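Local coordinates for protein 3-carboxy-cis,cis-muconate cycloisomerase (Pseudomonas putida, PDB 1RE5) that belongs to the fumarase/aspartase superfamily of enzymes, a mainly helical protein assembled from four chains around long helices, at residues L124-L129 with E182-L187; L162-A167 with G432-W437. One frame throughout, in Å; residues are numbered along the deposited sequence.

Followed from the N terminus, the chain runs up helix 106-142, turns through the small three-stranded antiparallel sheet 147-161, and returns along helix 162-187. Interaction 1 closes this excursion: 52 residues separate its segments, and it ties helix 106-142 to the C-terminal end of helix 162-187. Interaction 2 starts from the other end of that same helix, at 162-167, and closes a far longer loop of 264 residues by reaching the start of helix 434-449. The segments alternate along the chain, so the two contacts cross rather than nest. The centres of interaction 1 and interaction 2 lie about 28 Å apart and the two do not touch; helix 162-187 links them, and both also border the second subunit.

Interaction 1 (L124-L129 with E182-L187); sequences LIEADL and ELRPRL
Two long antiparallel helices of the central helical bundle, 106-142 and 162-187, are bridged here by a charged pair, Glu126 and Arg184. The backbones are well separated, with Glu126 CA and Arg184 CA 10.9 Å apart, so the span is made by the side chains. Arg184 sends CG anti to its own N (chi1 -174°) and bends at the next bond, which carries its guanidinium across to the other helix. There NH1 forms a salt bridge with Glu126 OE1 at 2.6 Å. The second carboxylate oxygen, Glu126 OE2, stays 3.9 Å from Arg184 NH1, so the grip is one-armed rather than two-pronged. Glu126 comes to the edge of the guanidinium, near its plane, while the carboxylate plane is turned 36° from it. NH2 of Arg184 makes a salt bridge with Asp123, one turn earlier on the same helix as Glu126. Beneath this polar crossing, Ile125 and Leu129 pack on Leu180 of helix 162-187; just beyond Arg184, Arg186 pairs with Glu182 of the second subunit. Arg184 therefore joins two acids of helix 106-142, which limits rotation of its flat group and probably favours the ionised state of both carboxylates at this partly exposed surface.

Interaction 2 (L162-A167 with G432-W437); sequences LGMKLA and GQARVW
Met164 reaches Trp437 and Ala434 because its CG stands anti to the backbone N (chi1 -162°) and the chain then turns about the CG-SD bond (chi3 -44°), bringing CE towards Ala434. Trp437 places its own CG beside its backbone N, and the two side chains lie side by side, pointing the same way. Met164 CG meets the indole at its edge, 3.7 Å from Trp437 CD1. The sulfur follows the same rim: Met164 SD is 4.9 Å from the centroid of the five-membered ring of Trp437 and 89° off its normal, so it lies beside the ring and not over a face. Beyond it, Met164 CE touches Ala434 CB at 3.2 Å, a value too uncertain at this resolution to read as strain. Gln433, the N-cap residue of helix 434-449, sets its CB 3.5 Å above one face of the indole, displaced toward the rim. Trp437 NE1 makes a hydrogen bond to Gly197 O of the second subunit, which helps to set the ring's rotation, and Met164 packs on that same glycine. The whole is an edge-on Met-aromatic contact, buried where the first turns of two parallel helices, 162-187 and 434-449, meet beside a neighbouring subunit.

Interaction 1 (L124-L129 with E182-L187)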
loop_
_atom_site.group_PDB
_atom_site.type_symbol
_atom_site.label_atom_id
_atom_site.label_comp_id
_atom_site.label_asym_id
_atom_site.label_seq_id
_atom_site.Cartn_x
_atom_site.Cartn_y
_atom_site.Cartn_z
ATOM N N LEU D 124 -14.106 -21.889 -7.651
ATOM C CA LEU D 124 -13.515 -21.658 -8.973
ATOM C C LEU D 124 -11.995 -21.665 -8.887
ATOM O O LEU D 124 -11.307 -22.340 -9.660
ATOM C CB LEU D 124 -13.937 -20.311 -9.550
ATOM C CG LEU D 124 -15.350 -20.141 -10.090
ATOM C CD1 LEU D 124 -15.388 -18.892 -10.972
ATOM C CD2 LEU D 124 -15.742 -21.365 -10.900
ATOM N N ILE D 125 -11.492 -20.893 -7.931
ATOM C CA ILE D 125 -10.076 -20.747 -7.696
ATOM C C ILE D 125 -9.398 -22.072 -7.441
ATOM O O ILE D 125 -8.314 -22.316 -7.964
ATOM C CB ILE D 125 -9.845 -19.774 -6.531
ATOM C CG1 ILE D 125 -10.265 -18.374 -6.988
ATOM C CG2 ILE D 125 -8.382 -19.833 -6.050
ATOM C CD1 ILE D 125 -10.109 -17.315 -5.948
ATOM N N GLU D 126 -10.028 -22.938 -6.654
ATOM C CA GLU D 126 -9.428 -24.242 -6.380
ATOM C C GLU D 126 -9.378 -25.084 -7.655
ATOM O O GLU D 126 -8.395 -25.782 -7.903
ATOM C CB GLU D 126 -10.201 -24.987 -5.288
ATOM C CG GLU D 126 -10.122 -24.338 -3.907
ATOM C CD GLU D 126 -10.576 -25.278 -2.775
ATOM O OE1 GLU D 126 -11.697 -25.844 -2.863
ATOM O OE2 GLU D 126 -9.809 -25.447 -1.794
ATOM N N ALA D 127 -10.429 -25.004 -8.468
ATOM C CA ALA D 127 -10.484 -25.764 -9.715
ATOM C C ALA D 127 -9.339 -25.323 -10.606
ATOM O O ALA D 127 -8.480 -26.131 -10.978
ATOM C CB ALA D 127 -11.806 -25.529 -10.422
ATOM N N ASP D 128 -9.328 -24.030 -10.941
ATOM C CA ASP D 128 -8.281 -23.459 -11.785
ATOM C C ASP D 128 -6.871 -23.753 -11.262
ATOM O O ASP D 128 -5.991 -24.107 -12.042
ATOM C CB ASP D 128 -8.476 -21.952 -11.935
ATOM C CG ASP D 128 -9.712 -21.603 -12.746
ATOM O OD1 ASP D 128 -10.193 -22.475 -13.501
ATOM O OD2 ASP D 128 -10.196 -20.453 -12.642
ATOM N N LEU D 129 -6.654 -23.607 -9.956
ATOM C CA LEU D 129 -5.336 -23.896 -9.396
ATOM C C LEU D 129 -4.941 -25.333 -9.662
ATOM O O LEU D 129 -3.824 -25.586 -10.108
ATOM C CB LEU D 129 -5.287 -23.657 -7.886
ATOM C CG LEU D 129 -5.011 -22.247 -7.371
ATOM C CD1 LEU D 129 -4.927 -22.289 -5.862
ATOM C CD2 LEU D 129 -3.718 -21.721 -7.956
ATOM N N GLU D 182 -6.751 -25.065 4.274
ATOM C CA GLU D 182 -6.736 -24.813 5.705
ATOM C C GLU D 182 -7.644 -23.689 6.158
ATOM O O GLU D 182 -8.117 -23.701 7.295
ATOM C CB GLU D 182 -5.319 -24.520 6.174
ATOM C CG GLU D 182 -4.317 -25.591 5.789
ATOM C CD GLU D 182 -2.904 -25.243 6.219
ATOM O OE1 GLU D 182 -2.598 -24.030 6.283
ATOM O OE2 GLU D 182 -2.103 -26.175 6.475
ATOM N N LEU D 183 -7.896 -22.718 5.288
ATOM C CA LEU D 183 -8.741 -21.598 5.670
ATOM C C LEU D 183 -10.223 -21.834 5.366
ATOM O O LEU D 183 -11.097 -21.114 5.864
ATOM C CB LEU D 183 -8.260 -20.311 4.979
ATOM C CG LEU D 183 -8.455 -20.114 3.471
ATOM C CD1 LEU D 183 -9.909 -19.845 3.131
ATOM C CD2 LEU D 183 -7.628 -18.933 3.030
ATOM N N ARG D 184 -10.510 -22.840 4.555
ATOM C CA ARG D 184 -11.890 -23.117 4.188
ATOM C C ARG D 184 -12.855 -23.200 5.382
ATOM O O ARG D 184 -13.870 -22.499 5.421
ATOM C CB ARG D 184 -11.950 -24.401 3.358
ATOM C CG ARG D 184 -13.312 -24.711 2.802
ATOM C CD ARG D 184 -13.208 -25.320 1.409
ATOM N NE ARG D 184 -14.506 -25.274 0.742
ATOM C CZ ARG D 184 -14.680 -25.155 -0.571
ATOM N NH1 ARG D 184 -13.636 -25.073 -1.388
ATOM N NH2 ARG D 184 -15.910 -25.083 -1.069
ATOM N N PRO D 185 -12.545 -24.043 6.383
ATOM C CA PRO D 185 -13.423 -24.179 7.554
ATOM C C PRO D 185 -13.549 -22.907 8.379
ATOM O O PRO D 185 -14.518 -22.714 9.109
ATOM C CB PRO D 185 -12.751 -25.291 8.349
ATOM C CG PRO D 185 -11.292 -25.049 8.065
ATOM C CD PRO D 185 -11.306 -24.825 6.567
ATOM N N ARG D 186 -12.549 -22.049 8.261
ATOM C CA ARG D 186 -12.479 -20.792 8.996
ATOM C C ARG D 186 -13.295 -19.704 8.290
ATOM O O ARG D 186 -14.011 -18.936 8.928
ATOM C CB ARG D 186 -11.014 -20.394 9.066
ATOM C CG ARG D 186 -10.590 -19.591 10.225
ATOM C CD ARG D 186 -9.098 -19.338 10.077
ATOM N NE ARG D 186 -8.305 -20.538 10.322
ATOM C CZ ARG D 186 -7.186 -20.851 9.670
ATOM N NH1 ARG D 186 -6.718 -20.063 8.711
ATOM N NH2 ARG D 186 -6.513 -21.947 9.999
ATOM N N LEU D 187 -13.197 -19.665 6.966
ATOM C CA LEU D 187 -13.879 -18.658 6.157
ATOM C C LEU D 187 -15.374 -18.841 5.957
ATOM O O LEU D 187 -16.137 -17.885 6.073
ATOM C CB LEU D 187 -13.232 -18.575 4.775
ATOM C CG LEU D 187 -13.921 -17.632 3.788
ATOM C CD1 LEU D 187 -13.686 -16.167 4.174
ATOM C CD2 LEU D 187 -13.372 -17.898 2.406
#

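Interaction 2 (L162-A167 with G432-W437)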
loop_
_atom_site.group_PDB
_atom_site.type_symbol
_atom_site.label_atom_id
_atom_site.label_comp_id
_atom_site.label_asym_id
_atom_site.label_seq_id
_atom_site.Cartn_x
_atom_site.Cartn_y
_atom_site.Cartn_z
ATOM N N LEU D 162 14.855 -26.076 -17.615
ATOM C CA LEU D 162 13.564 -25.380 -17.719
ATOM C C LEU D 162 12.569 -26.001 -16.752
ATOM O O LEU D 162 11.755 -25.295 -16.145
ATOM C CB LEU D 162 12.992 -25.422 -19.147
ATOM C CG LEU D 162 11.602 -24.775 -19.315
ATOM C CD1 LEU D 162 11.658 -23.313 -18.894
ATOM C CD2 LEU D 162 11.137 -24.873 -20.766
ATOM N N GLY D 163 12.641 -27.326 -16.615
ATOM C CA GLY D 163 11.748 -28.033 -15.715
ATOM C C GLY D 163 11.936 -27.585 -14.276
ATOM O O GLY D 163 10.970 -27.499 -13.503
ATOM N N MET D 164 13.183 -27.293 -13.911
ATOM C CA MET D 164 13.489 -26.849 -12.560
ATOM C C MET D 164 12.727 -25.549 -12.308
ATOM O O MET D 164 12.060 -25.397 -11.277
ATOM C CB MET D 164 14.990 -26.612 -12.400
ATOM C CG MET D 164 15.458 -26.564 -10.960
ATOM S SD MET D 164 17.108 -25.855 -10.747
ATOM C CE MET D 164 17.952 -26.639 -12.040
ATOM N N LYS D 165 12.802 -24.625 -13.264
ATOM C CA LYS D 165 12.116 -23.357 -13.124
ATOM C C LYS D 165 10.622 -23.575 -12.969
ATOM O O LYS D 165 10.028 -23.092 -12.009
ATOM C CB LYS D 165 12.404 -22.447 -14.325
ATOM C CG LYS D 165 13.885 -22.058 -14.491
ATOM C CD LYS D 165 14.099 -21.208 -15.732
ATOM C CE LYS D 165 13.628 -19.775 -15.544
ATOM N NZ LYS D 165 14.504 -19.011 -14.621
ATOM N N LEU D 166 10.003 -24.301 -13.896
ATOM C CA LEU D 166 8.568 -24.554 -13.798
ATOM C C LEU D 166 8.213 -25.292 -12.514
ATOM O O LEU D 166 7.125 -25.123 -11.980
ATOM C CB LEU D 166 8.075 -25.368 -14.990
ATOM C CG LEU D 166 8.167 -24.696 -16.358
ATOM C CD1 LEU D 166 7.657 -25.642 -17.417
ATOM C CD2 LEU D 166 7.348 -23.408 -16.359
ATOM N N ALA D 167 9.128 -26.112 -12.011
ATOM C CA ALA D 167 8.872 -26.861 -10.777
ATOM C C ALA D 167 8.689 -25.911 -9.590
ATOM O O ALA D 167 7.885 -26.165 -8.695
ATOM C CB ALA D 167 10.025 -27.835 -10.506
ATOM N N GLY D 432 23.410 -30.359 -11.630
ATOM C CA GLY D 432 23.177 -30.588 -10.215
ATOM C C GLY D 432 21.911 -31.371 -9.900
ATOM O O GLY D 432 21.641 -32.409 -10.503
ATOM N N GLN D 433 21.120 -30.866 -8.962
ATOM C CA GLN D 433 19.885 -31.536 -8.556
ATOM C C GLN D 433 18.650 -31.148 -9.377
ATOM O O GLN D 433 17.516 -31.454 -8.989
ATOM C CB GLN D 433 19.608 -31.270 -7.070
ATOM C CG GLN D 433 20.761 -31.663 -6.152
ATOM C CD GLN D 433 21.205 -33.100 -6.381
ATOM O OE1 GLN D 433 20.441 -34.045 -6.142
ATOM N NE2 GLN D 433 22.439 -33.275 -6.863
ATOM N N ALA D 434 18.870 -30.487 -10.508
ATOM C CA ALA D 434 17.779 -30.067 -11.377
ATOM C C ALA D 434 16.647 -31.085 -11.476
ATOM O O ALA D 434 15.502 -30.773 -11.153
ATOM C CB ALA D 434 18.317 -29.766 -12.763
ATOM N N ARG D 435 16.961 -32.294 -11.933
ATOM C CA ARG D 435 15.951 -33.344 -12.082
ATOM C C ARG D 435 15.328 -33.796 -10.753
ATOM O O ARG D 435 14.151 -34.177 -10.695
ATOM C CB ARG D 435 16.545 -34.549 -12.828
ATOM C CG ARG D 435 16.569 -34.371 -14.335
ATOM C CD ARG D 435 17.154 -35.575 -15.084
ATOM N NE ARG D 435 18.613 -35.660 -14.964
ATOM C CZ ARG D 435 19.451 -34.654 -15.222
ATOM N NH1 ARG D 435 18.983 -33.473 -15.616
ATOM N NH2 ARG D 435 20.762 -34.825 -15.074
ATOM N N VAL D 436 16.114 -33.752 -9.688
ATOM C CA VAL D 436 15.612 -34.134 -8.381
ATOM C C VAL D 436 14.529 -33.139 -7.938
ATOM O O VAL D 436 13.444 -33.541 -7.498
ATOM C CB VAL D 436 16.749 -34.149 -7.341
ATOM C CG1 VAL D 436 16.187 -34.419 -5.945
ATOM C CG2 VAL D 436 17.759 -35.202 -7.713
ATOM N N TRP D 437 14.824 -31.845 -8.061
ATOM C CA TRP D 437 13.873 -30.810 -7.671
ATOM C C TRP D 437 12.529 -31.025 -8.385
ATOM O O TRP D 437 11.458 -31.002 -7.756
ATOM C CB TRP D 437 14.417 -29.419 -8.017
ATOM C CG TRP D 437 15.705 -29.016 -7.328
ATOM C CD1 TRP D 437 16.623 -28.108 -7.786
ATOM C CD2 TRP D 437 16.196 -29.474 -6.057
ATOM N NE1 TRP D 437 17.650 -27.972 -6.886
ATOM C CE2 TRP D 437 17.419 -28.797 -5.816
ATOM C CE3 TRP D 437 15.725 -30.390 -5.100
ATOM C CZ2 TRP D 437 18.182 -29.004 -4.656
ATOM C CZ3 TRP D 437 16.486 -30.598 -3.941
ATOM C CH2 TRP D 437 17.704 -29.906 -3.734
#